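Local structure of flavodoxin (Streptococcus pneumoniae serotype 4, 5LJL) at residues A5-A10 against L32-D37; A20-D25 against R135-A140; S45-A50 against L79-K84. The protein binds FMN and probably serves as a low-potential electron donor to a number of redox enzymes. All blocks are in the same frame, centred on the assembly; numbering follows the deposited sequence.

Contact 1: residues A5-A10 against L32-D37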
ATOM      1  N   ALA A   5      -4.000 -10.381   4.785  1.00 13.49           N
ATOM      2  CA  ALA A   5      -3.407  -9.165   4.194  1.00 12.22           C
ATOM      3  C   ALA A   5      -3.779  -7.966   5.113  1.00 12.76           C
ATOM      4  O   ALA A   5      -4.941  -7.845   5.522  1.00 13.15           O
ATOM      5  CB  ALA A   5      -3.936  -8.948   2.822  1.00 11.12           C
ATOM      6  N   LYS A   6      -2.794  -7.104   5.441  1.00 11.44           N
ATOM      7  CA  LYS A   6      -3.018  -5.825   6.198  1.00 11.93           C
ATOM      8  C   LYS A   6      -2.703  -4.694   5.230  1.00 11.39           C
ATOM      9  O   LYS A   6      -1.594  -4.667   4.666  1.00 11.63           O
ATOM     10  CB  LYS A   6      -2.189  -5.795   7.453  1.00 11.39           C
ATOM     11  CG  LYS A   6      -2.725  -6.682   8.582  1.00 11.93           C
ATOM     12  CD  LYS A   6      -1.798  -6.628   9.794  1.00 13.09           C
ATOM     13  CE  LYS A   6      -2.253  -7.372  11.046  1.00 14.85           C
ATOM     14  NZ  LYS A   6      -3.514  -6.856  11.538  1.00 16.51           N
ATOM     15  N   ILE A   7      -3.708  -3.891   4.927  1.00 10.36           N
ATOM     16  CA  ILE A   7      -3.570  -2.720   4.058  1.00 10.39           C
ATOM     17  C   ILE A   7      -3.616  -1.470   4.930  1.00 12.07           C
ATOM     18  O   ILE A   7      -4.603  -1.278   5.712  1.00 11.85           O
ATOM     19  CB  ILE A   7      -4.715  -2.698   2.985  1.00 11.55           C
ATOM     20  CG1 ILE A   7      -4.705  -3.956   2.117  1.00 12.15           C
ATOM     21  CG2 ILE A   7      -4.701  -1.418   2.128  1.00 11.79           C
ATOM     22  CD1 ILE A   7      -5.908  -4.060   1.170  1.00 13.39           C
ATOM     23  N   VAL A   8      -2.588  -0.635   4.843  1.00 11.31           N
ATOM     24  CA  VAL A   8      -2.530   0.611   5.633  1.00 11.84           C
ATOM     25  C   VAL A   8      -2.547   1.753   4.662  1.00 11.47           C
ATOM     26  O   VAL A   8      -1.719   1.777   3.727  1.00 10.78           O
ATOM     27  CB  VAL A   8      -1.302   0.621   6.550  1.00 12.77           C
ATOM     28  CG1 VAL A   8      -1.265   1.922   7.365  1.00 13.11           C
ATOM     29  CG2 VAL A   8      -1.319  -0.611   7.436  1.00 13.41           C
ATOM     30  N   PHE A   9      -3.438   2.710   4.871  1.00  9.68           N
ATOM     31  CA  PHE A   9      -3.596   3.814   3.944  1.00 10.91           C
ATOM     32  C   PHE A   9      -3.472   5.196   4.604  1.00 10.91           C
ATOM     33  O   PHE A   9      -3.679   5.351   5.835  1.00 11.78           O
ATOM     34  CB  PHE A   9      -4.908   3.746   3.129  1.00 11.10           C
ATOM     35  CG  PHE A   9      -6.155   4.024   3.921  1.00 11.99           C
ATOM     36  CD1 PHE A   9      -6.574   5.330   4.133  1.00 12.58           C
ATOM     37  CD2 PHE A   9      -6.883   2.965   4.459  1.00 12.41           C
ATOM     38  CE1 PHE A   9      -7.740   5.565   4.868  1.00 12.97           C
ATOM     39  CE2 PHE A   9      -8.041   3.185   5.196  1.00 12.49           C
ATOM     40  CZ  PHE A   9      -8.441   4.488   5.405  1.00 12.68           C
ATOM     41  N   ALA A  10      -3.099   6.169   3.802  1.00 12.28           N
ATOM     42  CA  ALA A  10      -3.220   7.586   4.133  1.00 12.72           C
ATOM     43  C   ALA A  10      -3.995   8.224   2.962  1.00 12.34           C
ATOM     44  O   ALA A  10      -3.688   7.931   1.794  1.00 13.31           O
ATOM     45  CB  ALA A  10      -1.860   8.207   4.282  1.00 13.47           C
ATOM     46  N   LEU A  32      -8.984 -14.193   0.945  1.00 14.62           N
ATOM     47  CA  LEU A  32      -8.125 -13.757   2.052  1.00 15.47           C
ATOM     48  C   LEU A  32      -8.957 -13.025   3.151  1.00 15.83           C
ATOM     49  O   LEU A  32     -10.025 -12.472   2.875  1.00 17.09           O
ATOM     50  CB  LEU A  32      -6.978 -12.828   1.576  1.00 16.23           C
ATOM     51  CG  LEU A  32      -5.892 -13.423   0.705  1.00 15.49           C
ATOM     52  CD1 LEU A  32      -6.334 -13.632  -0.734  1.00 15.74           C
ATOM     53  CD2 LEU A  32      -4.676 -12.506   0.747  1.00 15.40           C
ATOM     54  N   ASP A  33      -8.411 -13.057   4.369  1.00 17.43           N
ATOM     55  CA  ASP A  33      -8.859 -12.169   5.425  1.00 20.37           C
ATOM     56  C   ASP A  33      -8.103 -10.885   5.178  1.00 16.93           C
ATOM     57  O   ASP A  33      -6.898 -10.948   4.960  1.00 17.49           O
ATOM     58  CB  ASP A  33      -8.476 -12.694   6.796  1.00 23.66           C
ATOM     59  CG  ASP A  33      -9.381 -13.804   7.257  1.00 28.78           C
ATOM     60  OD1 ASP A  33      -9.053 -14.431   8.274  1.00 31.93           O
ATOM     61  OD2 ASP A  33     -10.420 -14.010   6.607  1.00 32.53           O
ATOM     62  N   VAL A  34      -8.786  -9.756   5.240  1.00 17.03           N
ATOM     63  CA  VAL A  34      -8.107  -8.471   5.051  1.00 17.88           C
ATOM     64  C   VAL A  34      -8.499  -7.426   6.081  1.00 18.59           C
ATOM     65  O   VAL A  34      -9.708  -7.253   6.378  1.00 18.17           O
ATOM     66  CB  VAL A  34      -7.923  -8.022   3.569  1.00 19.81           C
ATOM     67  CG1 VAL A  34      -8.394  -9.012   2.512  1.00 17.76           C
ATOM     68  CG2 VAL A  34      -8.000  -6.522   3.247  1.00 18.89           C
ATOM     69  N   ASP A  35      -7.478  -6.787   6.641  1.00 14.01           N
ATOM     70  CA  ASP A  35      -7.674  -5.586   7.466  1.00 15.25           C
ATOM     71  C   ASP A  35      -7.328  -4.356   6.620  1.00 13.67           C
ATOM     72  O   ASP A  35      -6.296  -4.389   5.945  1.00 13.82           O
ATOM     73  CB  ASP A  35      -6.730  -5.633   8.659  1.00 14.26           C
ATOM     74  CG  ASP A  35      -6.966  -6.819   9.562  1.00 15.23           C
ATOM     75  OD1 ASP A  35      -8.128  -7.291   9.655  1.00 20.15           O
ATOM     76  OD2 ASP A  35      -5.984  -7.300  10.138  1.00 15.12           O
ATOM     77  N   VAL A  36      -8.119  -3.283   6.681  1.00 12.85           N
ATOM     78  CA  VAL A  36      -7.892  -2.023   5.949  1.00 15.08           C
ATOM     79  C   VAL A  36      -7.976  -0.932   7.021  1.00 15.52           C
ATOM     80  O   VAL A  36      -9.025  -0.753   7.670  1.00 15.44           O
ATOM     81  CB  VAL A  36      -8.963  -1.759   4.860  1.00 16.42           C
ATOM     82  CG1 VAL A  36      -8.719  -0.470   4.070  1.00 17.56           C
ATOM     83  CG2 VAL A  36      -9.077  -2.940   3.895  1.00 16.81           C
ATOM     84  N   ASP A  37      -6.871  -0.254   7.260  1.00 15.18           N
ATOM     85  CA  ASP A  37      -6.824   0.741   8.342  1.00 15.84           C
ATOM     86  C   ASP A  37      -6.086   1.986   7.911  1.00 15.17           C
ATOM     87  O   ASP A  37      -5.090   1.907   7.204  1.00 12.93           O
ATOM     88  CB  ASP A  37      -6.101   0.146   9.524  1.00 15.28           C
ATOM     89  CG  ASP A  37      -6.837  -1.006  10.146  1.00 19.67           C
ATOM     90  OD1 ASP A  37      -7.800  -0.775  10.915  1.00 19.81           O
ATOM     91  OD2 ASP A  37      -6.495  -2.152   9.861  1.00 15.82           O
TER
HETATM   92  O   HOH W   1      -4.302  -2.677   8.307  1.00 15.39           O

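Contact 2: residues A20-D25 against R135-A140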
ATOM      1  N   ALA A  20      -7.262   1.762  -1.902  1.00 11.33           N
ATOM      2  CA  ALA A  20      -7.033   0.728  -0.882  1.00 12.02           C
ATOM      3  C   ALA A  20      -8.225  -0.243  -0.866  1.00 12.45           C
ATOM      4  O   ALA A  20      -8.086  -1.476  -0.754  1.00 11.56           O
ATOM      5  CB  ALA A  20      -6.872   1.396   0.489  1.00 12.27           C
ATOM      6  N   ASP A  21      -9.415   0.346  -0.880  1.00 15.12           N
ATOM      7  CA  ASP A  21     -10.656  -0.423  -0.863  1.00 16.01           C
ATOM      8  C   ASP A  21     -10.865  -1.334  -2.070  1.00 14.27           C
ATOM      9  O   ASP A  21     -11.357  -2.483  -1.876  1.00 15.02           O
ATOM     10  CB  ASP A  21     -11.846   0.523  -0.639  1.00 16.65           C
ATOM     11  CG  ASP A  21     -11.920   1.059   0.781  1.00 19.26           C
ATOM     12  OD1 ASP A  21     -11.378   0.448   1.772  1.00 21.62           O
ATOM     13  OD2 ASP A  21     -12.598   2.127   0.897  1.00 21.14           O
ATOM     14  N   ILE A  22     -10.465  -0.874  -3.255  1.00 12.78           N
ATOM     15  CA  ILE A  22     -10.506  -1.714  -4.434  1.00 13.21           C
ATOM     16  C   ILE A  22      -9.622  -2.953  -4.262  1.00 13.61           C
ATOM     17  O   ILE A  22     -10.005  -4.072  -4.659  1.00 12.05           O
ATOM     18  CB  ILE A  22     -10.128  -0.906  -5.687  1.00 13.96           C
ATOM     19  CG1 ILE A  22     -11.208   0.122  -5.979  1.00 15.59           C
ATOM     20  CG2 ILE A  22      -9.774  -1.753  -6.908  1.00 14.85           C
ATOM     21  CD1 ILE A  22     -10.721   1.314  -6.757  1.00 17.48           C
ATOM     22  N   VAL A  23      -8.396  -2.724  -3.778  1.00 11.37           N
ATOM     23  CA  VAL A  23      -7.484  -3.840  -3.563  1.00 12.23           C
ATOM     24  C   VAL A  23      -8.015  -4.816  -2.514  1.00 11.66           C
ATOM     25  O   VAL A  23      -8.038  -6.020  -2.759  1.00 13.31           O
ATOM     26  CB  VAL A  23      -6.088  -3.309  -3.157  1.00 11.79           C
ATOM     27  CG1 VAL A  23      -5.167  -4.448  -2.765  1.00 12.03           C
ATOM     28  CG2 VAL A  23      -5.479  -2.466  -4.311  1.00 11.02           C
ATOM     29  N   ALA A  24      -8.508  -4.282  -1.377  1.00 12.21           N
ATOM     30  CA  ALA A  24      -9.079  -5.066  -0.302  1.00 12.39           C
ATOM     31  C   ALA A  24     -10.220  -5.923  -0.805  1.00 13.42           C
ATOM     32  O   ALA A  24     -10.275  -7.073  -0.441  1.00 14.45           O
ATOM     33  CB  ALA A  24      -9.628  -4.186   0.792  1.00 12.62           C
ATOM     34  N   ASP A  25     -11.099  -5.339  -1.625  1.00 13.48           N
ATOM     35  CA  ASP A  25     -12.281  -6.050  -2.110  1.00 15.10           C
ATOM     36  C   ASP A  25     -11.895  -7.222  -3.005  1.00 14.19           C
ATOM     37  O   ASP A  25     -12.513  -8.331  -2.884  1.00 15.11           O
ATOM     38  CB  ASP A  25     -13.264  -5.103  -2.735  1.00 17.33           C
ATOM     39  CG  ASP A  25     -13.957  -4.223  -1.697  1.00 19.48           C
ATOM     40  OD1 ASP A  25     -13.848  -4.516  -0.469  1.00 24.66           O
ATOM     41  OD2 ASP A  25     -14.592  -3.279  -2.151  1.00 23.27           O
ATOM     42  N   ARG A 135      -5.831  -2.430 -13.157  1.00 13.85           N
ATOM     43  CA  ARG A 135      -4.436  -2.555 -12.760  1.00 15.13           C
ATOM     44  C   ARG A 135      -4.359  -2.961 -11.272  1.00 12.78           C
ATOM     45  O   ARG A 135      -3.542  -3.803 -10.846  1.00 12.69           O
ATOM     46  CB  ARG A 135      -3.626  -1.285 -13.030  1.00 17.47           C
ATOM     47  CG  ARG A 135      -3.142  -1.152 -14.482  1.00 23.50           C
ATOM     48  CD  ARG A 135      -2.336   0.139 -14.759  1.00 30.69           C
ATOM     49  NE  ARG A 135      -1.686  -0.020 -16.073  1.00 44.75           N
ATOM     50  CZ  ARG A 135      -2.265   0.194 -17.274  1.00 55.95           C
ATOM     51  NH1 ARG A 135      -3.515   0.682 -17.366  1.00 55.48           N
ATOM     52  NH2 ARG A 135      -1.588  -0.073 -18.407  1.00 51.02           N
ATOM     53  N   LEU A 136      -5.169  -2.298 -10.452  1.00 11.31           N
ATOM     54  CA  LEU A 136      -5.226  -2.643  -9.041  1.00 10.71           C
ATOM     55  C   LEU A 136      -5.678  -4.060  -8.810  1.00 10.88           C
ATOM     56  O   LEU A 136      -5.241  -4.780  -7.853  1.00 10.43           O
ATOM     57  CB  LEU A 136      -6.163  -1.682  -8.310  1.00  9.47           C
ATOM     58  CG  LEU A 136      -5.676  -0.250  -8.174  1.00 10.97           C
ATOM     59  CD1 LEU A 136      -6.799   0.740  -7.867  1.00 11.58           C
ATOM     60  CD2 LEU A 136      -4.508  -0.098  -7.195  1.00 11.23           C
ATOM     61  N   GLU A 137      -6.675  -4.472  -9.578  1.00 11.12           N
ATOM     62  CA  GLU A 137      -7.146  -5.881  -9.488  1.00 11.78           C
ATOM     63  C   GLU A 137      -6.069  -6.895  -9.903  1.00 10.46           C
ATOM     64  O   GLU A 137      -5.859  -7.904  -9.186  1.00 10.13           O
ATOM     65  CB  GLU A 137      -8.463  -6.078 -10.247  1.00 13.81           C
ATOM     66  CG  GLU A 137      -9.672  -5.412  -9.518  1.00 17.25           C
ATOM     67  CD  GLU A 137     -10.950  -5.535 -10.330  1.00 21.35           C
ATOM     68  OE1 GLU A 137     -10.893  -5.996 -11.480  1.00 24.82           O
ATOM     69  OE2 GLU A 137     -12.001  -5.230  -9.749  1.00 24.60           O
ATOM     70  N   GLN A 138      -5.287  -6.601 -10.937  1.00 10.45           N
ATOM     71  CA  GLN A 138      -4.208  -7.487 -11.341  1.00 10.52           C
ATOM     72  C   GLN A 138      -3.113  -7.568 -10.277  1.00 10.63           C
ATOM     73  O   GLN A 138      -2.588  -8.665  -9.994  1.00  9.11           O
ATOM     74  CB  GLN A 138      -3.628  -7.109 -12.670  1.00 13.15           C
ATOM     75  CG  GLN A 138      -4.616  -7.241 -13.834  1.00 14.64           C
ATOM     76  CD  GLN A 138      -4.085  -6.511 -15.036  1.00 19.27           C
ATOM     77  OE1 GLN A 138      -3.698  -5.350 -14.982  1.00 23.23           O
ATOM     78  NE2 GLN A 138      -4.071  -7.202 -16.146  1.00 21.75           N
ATOM     79  N   PHE A 139      -2.805  -6.408  -9.671  1.00 10.45           N
ATOM     80  CA  PHE A 139      -1.893  -6.352  -8.476  1.00 10.35           C
ATOM     81  C   PHE A 139      -2.370  -7.271  -7.355  1.00  9.86           C
ATOM     82  O   PHE A 139      -1.611  -8.078  -6.853  1.00  9.78           O
ATOM     83  CB  PHE A 139      -1.841  -4.862  -8.076  1.00 10.44           C
ATOM     84  CG  PHE A 139      -1.215  -4.548  -6.763  1.00 10.51           C
ATOM     85  CD1 PHE A 139       0.129  -4.219  -6.645  1.00 10.86           C
ATOM     86  CD2 PHE A 139      -1.997  -4.513  -5.623  1.00 10.26           C
ATOM     87  CE1 PHE A 139       0.650  -3.842  -5.410  1.00 10.42           C
ATOM     88  CE2 PHE A 139      -1.460  -4.169  -4.408  1.00 11.96           C
ATOM     89  CZ  PHE A 139      -0.125  -3.821  -4.300  1.00 10.57           C
ATOM     90  N   ALA A 140      -3.639  -7.156  -6.923  1.00  9.60           N
ATOM     91  CA  ALA A 140      -4.173  -8.011  -5.871  1.00  9.57           C
ATOM     92  C   ALA A 140      -4.134  -9.475  -6.256  1.00  9.35           C
ATOM     93  O   ALA A 140      -3.753 -10.342  -5.466  1.00 10.49           O
ATOM     94  CB  ALA A 140      -5.613  -7.558  -5.560  1.00 10.15           C
TER
HETATM   95  O   HOH W   2     -12.070  -4.785  -6.284  1.00 15.73           O

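Contact 3: residues S45-A50 against L79-K84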
ATOM      1  N   SER A  45       4.285  -2.352  13.271  1.00 12.29           N
ATOM      2  CA  SER A  45       4.599  -3.694  13.744  1.00 13.65           C
ATOM      3  C   SER A  45       3.478  -4.720  13.606  1.00 13.47           C
ATOM      4  O   SER A  45       3.735  -5.961  13.639  1.00 13.76           O
ATOM      5  CB  SER A  45       5.159  -3.648  15.190  1.00 14.36           C
ATOM      6  OG  SER A  45       4.177  -3.155  16.063  1.00 15.27           O
ATOM      7  N   ASP A  46       2.244  -4.279  13.410  1.00 12.75           N
ATOM      8  CA  ASP A  46       1.137  -5.179  13.144  1.00 13.50           C
ATOM      9  C   ASP A  46       1.411  -6.011  11.902  1.00 12.69           C
ATOM     10  O   ASP A  46       0.885  -7.114  11.785  1.00 13.05           O
ATOM     11  CB  ASP A  46      -0.211  -4.501  12.997  1.00 15.18           C
ATOM     12  CG  ASP A  46      -0.600  -3.648  14.181  1.00 18.59           C
ATOM     13  OD1 ASP A  46      -1.563  -2.886  13.963  1.00 18.11           O
ATOM     14  OD2 ASP A  46       0.007  -3.757  15.281  1.00 19.39           O
ATOM     15  N   PHE A  47       2.237  -5.502  10.999  1.00 12.64           N
ATOM     16  CA  PHE A  47       2.678  -6.297   9.811  1.00 12.04           C
ATOM     17  C   PHE A  47       3.322  -7.649  10.137  1.00 13.32           C
ATOM     18  O   PHE A  47       3.239  -8.585   9.282  1.00 14.58           O
ATOM     19  CB  PHE A  47       3.605  -5.459   8.914  1.00 12.02           C
ATOM     20  CG  PHE A  47       2.885  -4.368   8.078  1.00 11.49           C
ATOM     21  CD1 PHE A  47       1.586  -4.516   7.594  1.00 10.88           C
ATOM     22  CD2 PHE A  47       3.619  -3.225   7.659  1.00 11.74           C
ATOM     23  CE1 PHE A  47       0.999  -3.522   6.799  1.00 11.86           C
ATOM     24  CE2 PHE A  47       3.019  -2.231   6.815  1.00 10.85           C
ATOM     25  CZ  PHE A  47       1.715  -2.428   6.401  1.00 10.57           C
ATOM     26  N   LEU A  48       3.981  -7.751  11.301  1.00 13.07           N
ATOM     27  CA  LEU A  48       4.534  -9.086  11.697  1.00 14.75           C
ATOM     28  C   LEU A  48       3.520 -10.190  11.706  1.00 15.19           C
ATOM     29  O   LEU A  48       3.889 -11.351  11.504  1.00 16.43           O
ATOM     30  CB  LEU A  48       5.259  -9.023  13.035  1.00 16.07           C
ATOM     31  CG  LEU A  48       6.520  -8.131  13.019  1.00 17.63           C
ATOM     32  CD1 LEU A  48       7.012  -7.696  14.402  1.00 21.31           C
ATOM     33  CD2 LEU A  48       7.618  -8.758  12.167  1.00 18.50           C
ATOM     34  N   GLU A  49       2.265  -9.848  11.996  1.00 14.94           N
ATOM     35  CA  GLU A  49       1.177 -10.814  12.042  1.00 17.73           C
ATOM     36  C   GLU A  49       0.617 -11.226  10.702  1.00 18.15           C
ATOM     37  O   GLU A  49      -0.116 -12.214  10.611  1.00 21.15           O
ATOM     38  CB  GLU A  49       0.054 -10.295  12.939  1.00 23.45           C
ATOM     39  CG  GLU A  49       0.509 -10.140  14.386  1.00 27.74           C
ATOM     40  CD  GLU A  49      -0.351  -9.210  15.226  1.00 37.05           C
ATOM     41  OE1 GLU A  49      -0.615  -8.065  14.768  1.00 47.66           O
ATOM     42  OE2 GLU A  49      -0.706  -9.605  16.389  1.00 48.36           O
ATOM     43  N   ALA A  50       0.898 -10.489   9.627  1.00 15.46           N
ATOM     44  CA  ALA A  50       0.256 -10.766   8.354  1.00 15.92           C
ATOM     45  C   ALA A  50       1.143 -11.528   7.383  1.00 14.70           C
ATOM     46  O   ALA A  50       2.353 -11.559   7.509  1.00 16.76           O
ATOM     47  CB  ALA A  50      -0.135  -9.467   7.724  1.00 16.42           C
ATOM     48  N   LEU A  79      11.787  -2.299  11.261  1.00 14.58           N
ATOM     49  CA  LEU A  79      11.303  -3.713  11.417  1.00 15.85           C
ATOM     50  C   LEU A  79      12.068  -4.684  10.535  1.00 17.13           C
ATOM     51  O   LEU A  79      12.620  -4.275   9.517  1.00 16.71           O
ATOM     52  CB  LEU A  79       9.832  -3.836  10.979  1.00 16.87           C
ATOM     53  CG  LEU A  79       8.797  -3.051  11.777  1.00 17.45           C
ATOM     54  CD1 LEU A  79       7.366  -3.318  11.258  1.00 17.55           C
ATOM     55  CD2 LEU A  79       8.904  -3.389  13.267  1.00 17.88           C
ATOM     56  N   ASN A  80      12.099  -5.973  10.918  1.00 16.15           N
ATOM     57  CA  ASN A  80      12.570  -7.035  10.007  1.00 18.81           C
ATOM     58  C   ASN A  80      11.348  -7.836   9.597  1.00 17.36           C
ATOM     59  O   ASN A  80      10.610  -8.370  10.432  1.00 21.90           O
ATOM     60  CB  ASN A  80      13.677  -7.920  10.616  1.00 21.17           C
ATOM     61  CG  ASN A  80      14.991  -7.145  10.781  1.00 27.26           C
ATOM     62  OD1 ASN A  80      15.637  -6.738   9.775  1.00 35.81           O
ATOM     63  ND2 ASN A  80      15.379  -6.888  12.029  1.00 29.61           N
ATOM     64  N   LEU A  81      11.042  -7.777   8.307  1.00 14.82           N
ATOM     65  CA  LEU A  81       9.929  -8.416   7.698  1.00 14.67           C
ATOM     66  C   LEU A  81      10.350  -9.491   6.688  1.00 16.92           C
ATOM     67  O   LEU A  81       9.646  -9.764   5.704  1.00 16.87           O
ATOM     68  CB  LEU A  81       9.010  -7.372   7.003  1.00 14.50           C
ATOM     69  CG  LEU A  81       8.397  -6.276   7.903  1.00 15.40           C
ATOM     70  CD1 LEU A  81       7.543  -5.320   7.087  1.00 13.97           C
ATOM     71  CD2 LEU A  81       7.576  -6.895   8.923  1.00 15.58           C
ATOM     72  N   ASN A  82      11.446 -10.189   6.970  1.00 17.50           N
ATOM     73  CA  ASN A  82      11.713 -11.416   6.194  1.00 20.80           C
ATOM     74  C   ASN A  82      10.554 -12.420   6.194  1.00 22.01           C
ATOM     75  O   ASN A  82       9.876 -12.689   7.219  1.00 24.97           O
ATOM     76  CB  ASN A  82      13.025 -12.083   6.648  1.00 23.40           C
ATOM     77  CG  ASN A  82      14.230 -11.178   6.438  1.00 25.72           C
ATOM     78  OD1 ASN A  82      14.932 -11.305   5.435  1.00 34.69           O
ATOM     79  ND2 ASN A  82      14.428 -10.197   7.316  1.00 28.14           N
ATOM     80  N   GLY A  83      10.265 -12.941   5.007  1.00 21.24           N
ATOM     81  CA  GLY A  83       9.146 -13.869   4.845  1.00 22.47           C
ATOM     82  C   GLY A  83       7.797 -13.243   4.575  1.00 21.25           C
ATOM     83  O   GLY A  83       6.807 -13.966   4.470  1.00 27.79           O
ATOM     84  N   LYS A  84       7.732 -11.908   4.480  1.00 18.15           N
ATOM     85  CA  LYS A  84       6.470 -11.264   4.153  1.00 17.26           C
ATOM     86  C   LYS A  84       6.527 -10.824   2.672  1.00 15.40           C
ATOM     87  O   LYS A  84       7.585 -10.496   2.184  1.00 16.87           O
ATOM     88  CB  LYS A  84       6.226 -10.018   5.017  1.00 18.06           C
ATOM     89  CG  LYS A  84       6.416 -10.152   6.550  1.00 20.05           C
ATOM     90  CD  LYS A  84       5.427 -11.065   7.154  1.00 20.45           C
ATOM     91  CE  LYS A  84       5.561 -11.191   8.673  1.00 22.08           C
ATOM     92  NZ  LYS A  84       4.792 -12.360   9.162  1.00 21.35           N
TER

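Contact 1: residues A5-A10 against L32-D37
A5, I7 and F9 bond through their backbones with D33, D35 and D37, so that strands 5-9 and 33-37 run side by side in the same direction, a worked example of parallel pairing in the flavodoxin fold. Five backbone hydrogen bonds form the ladder. I7 sits at its middle, giving its N to D35 O at 2.8 Å in an almost straight bond (177° at the hydrogen) and taking D37 N on its own O. The carbonyl of I7 has further company: a water donates to it and, at 2.7 Å, to OD2 of D37, linking a strand carbonyl to a carboxylate. Weaker CA-H...O contacts fill the gaps between rungs, as where V34 CA lies 3.3 Å from A5 O.

One salt bridge is added on the face that carries K6, V8, D35 and D37. K6 and D35 lie alongside each other, and a bend at the last torsion of the lysine (chi4 -60°) turns NZ onto OD2 at 2.9 Å, on the anti side of the carboxylate and 19° out of its plane.

Apolar contacts gather on the other face. I7 CD1 meets V34 CG2 at 3.8 Å, and A5 CB touches the CB of V34. At the end of the pairing the F9 ring lies obliquely against D37 O, with CE2 3.9 Å from V36 CG1.

The two strands belong to a beta-alpha-beta unit whose connecting helix 15-29 covers the face of I7 and V36, with A24 touching both. Strand 33-38 is the edge of the five-stranded sheet, whereas the far side of strand 4-9 bonds to strand 52-56.

Contact 2: residues A20-D25 against R135-A140
V23 of helix 15-29 packs against L136, F139 and A140 of helix 130-146, two helices that lie on one side of the parallel sheet in the three-layer alpha/beta/alpha flavodoxin fold. The segments cross at -46° with their axes 8.8 Å apart, and apolar side chains fill the interface.

L136 can be followed outward as the example. Its CB already touches the partner helix, lying 3.9 Å from I22 CG2 and close to V23 CG2 as well. With CG beside the backbone N (chi1 -69°), the fork at its end divides between two neighbours. CD1 goes to isoleucine, approaching both CG2 and CD1 of I22, while CD2 goes to valine and meets V23 CG2 at 3.9 Å. I22 and V23 each cross the leucine at about a right angle, and one methyl of the fork serves each.

The second methyl of V23, CG1, is anti to the backbone N (chi1 173°) and thus turned from L136 to another pair of partners: the edge of the F139 ring, near its plane, with CE2 at 4.1 Å, and A140 CB. The small side chain of A140 also comes 4.0 Å from V23 O, where the helix backbones approach closely.

Toward the sheet, V23 packs on I7 of strand 4-9, while L136 and F139 pack on V122 of strand 116-125. At the more open margin of the interface, a water donates a hydrogen bond of 2.7 Å to I22 O and a weak one to E137 OE2.

Contact 3: residues S45-A50 against L79-K84
L79 starts the contact by directing CD1 at the backbone of S45, 3.7 Å from its CA, while its CD2 lies near S45 CB. The loop that follows helix 67-77 here meets the short helix-like turn of residues 45-49, an example of two connections packing together at one end of an alpha/beta sheet. N80 contributes through its backbone: its carbonyl O lies 3.5 Å from CD2 of L48.

L81 then places its own CD2 against that same methyl of L48, at 3.7 Å, the two leucine side chains crossing at about a right angle. CD2 of L81 is also 4.2 Å from F47 CB.

A type II beta turn spans L81 to K84, with G83 taking a positive phi (87°), and closes with K84 N bonded to L81 O. The turn brings K84 back toward the first segment. Its chain bends at chi2 (-65°) and then runs extended, placing CD and CE beside the carbonyls of F47, L48 and A50. Two hydrogen bonds grip its NZ. The one to L48 O is 2.7 Å long and comes from above the carbonyl plane, 49° out of it; that to A50 O, at 3.1 Å, is tilted less from its plane. One ammonium thus bridges two carbonyls of the first segment, two residues apart.

Farther into the protein, L81 packs on L76 of helix 67-77 and on F110 and T113 of helix 101-113. F47 touches L76 too and packs against K6 and V8 of strand 4-9.

From the N terminus, strand 4-9 leads through helix 15-29 to strand 33-38, and contact 1 closes this first beta-alpha-beta loop. Contact 2 opens within it, on the connecting helix, and closes only near the C terminus on helix 130-146; contacts 1 and 2 therefore cross along the chain. Contact 3 follows contact 1 in series and falls wholly within the span of contact 2, tying the connection before strand 52-56 to the one before strand 85-92. Contacts 1 and 2 touch through A24 and D21, whereas K6 meets D46, F47 and A50 of contact 3, and V8 meets F47. Contacts 2 and 3 do not touch, their nearest atoms being about 11 Å apart.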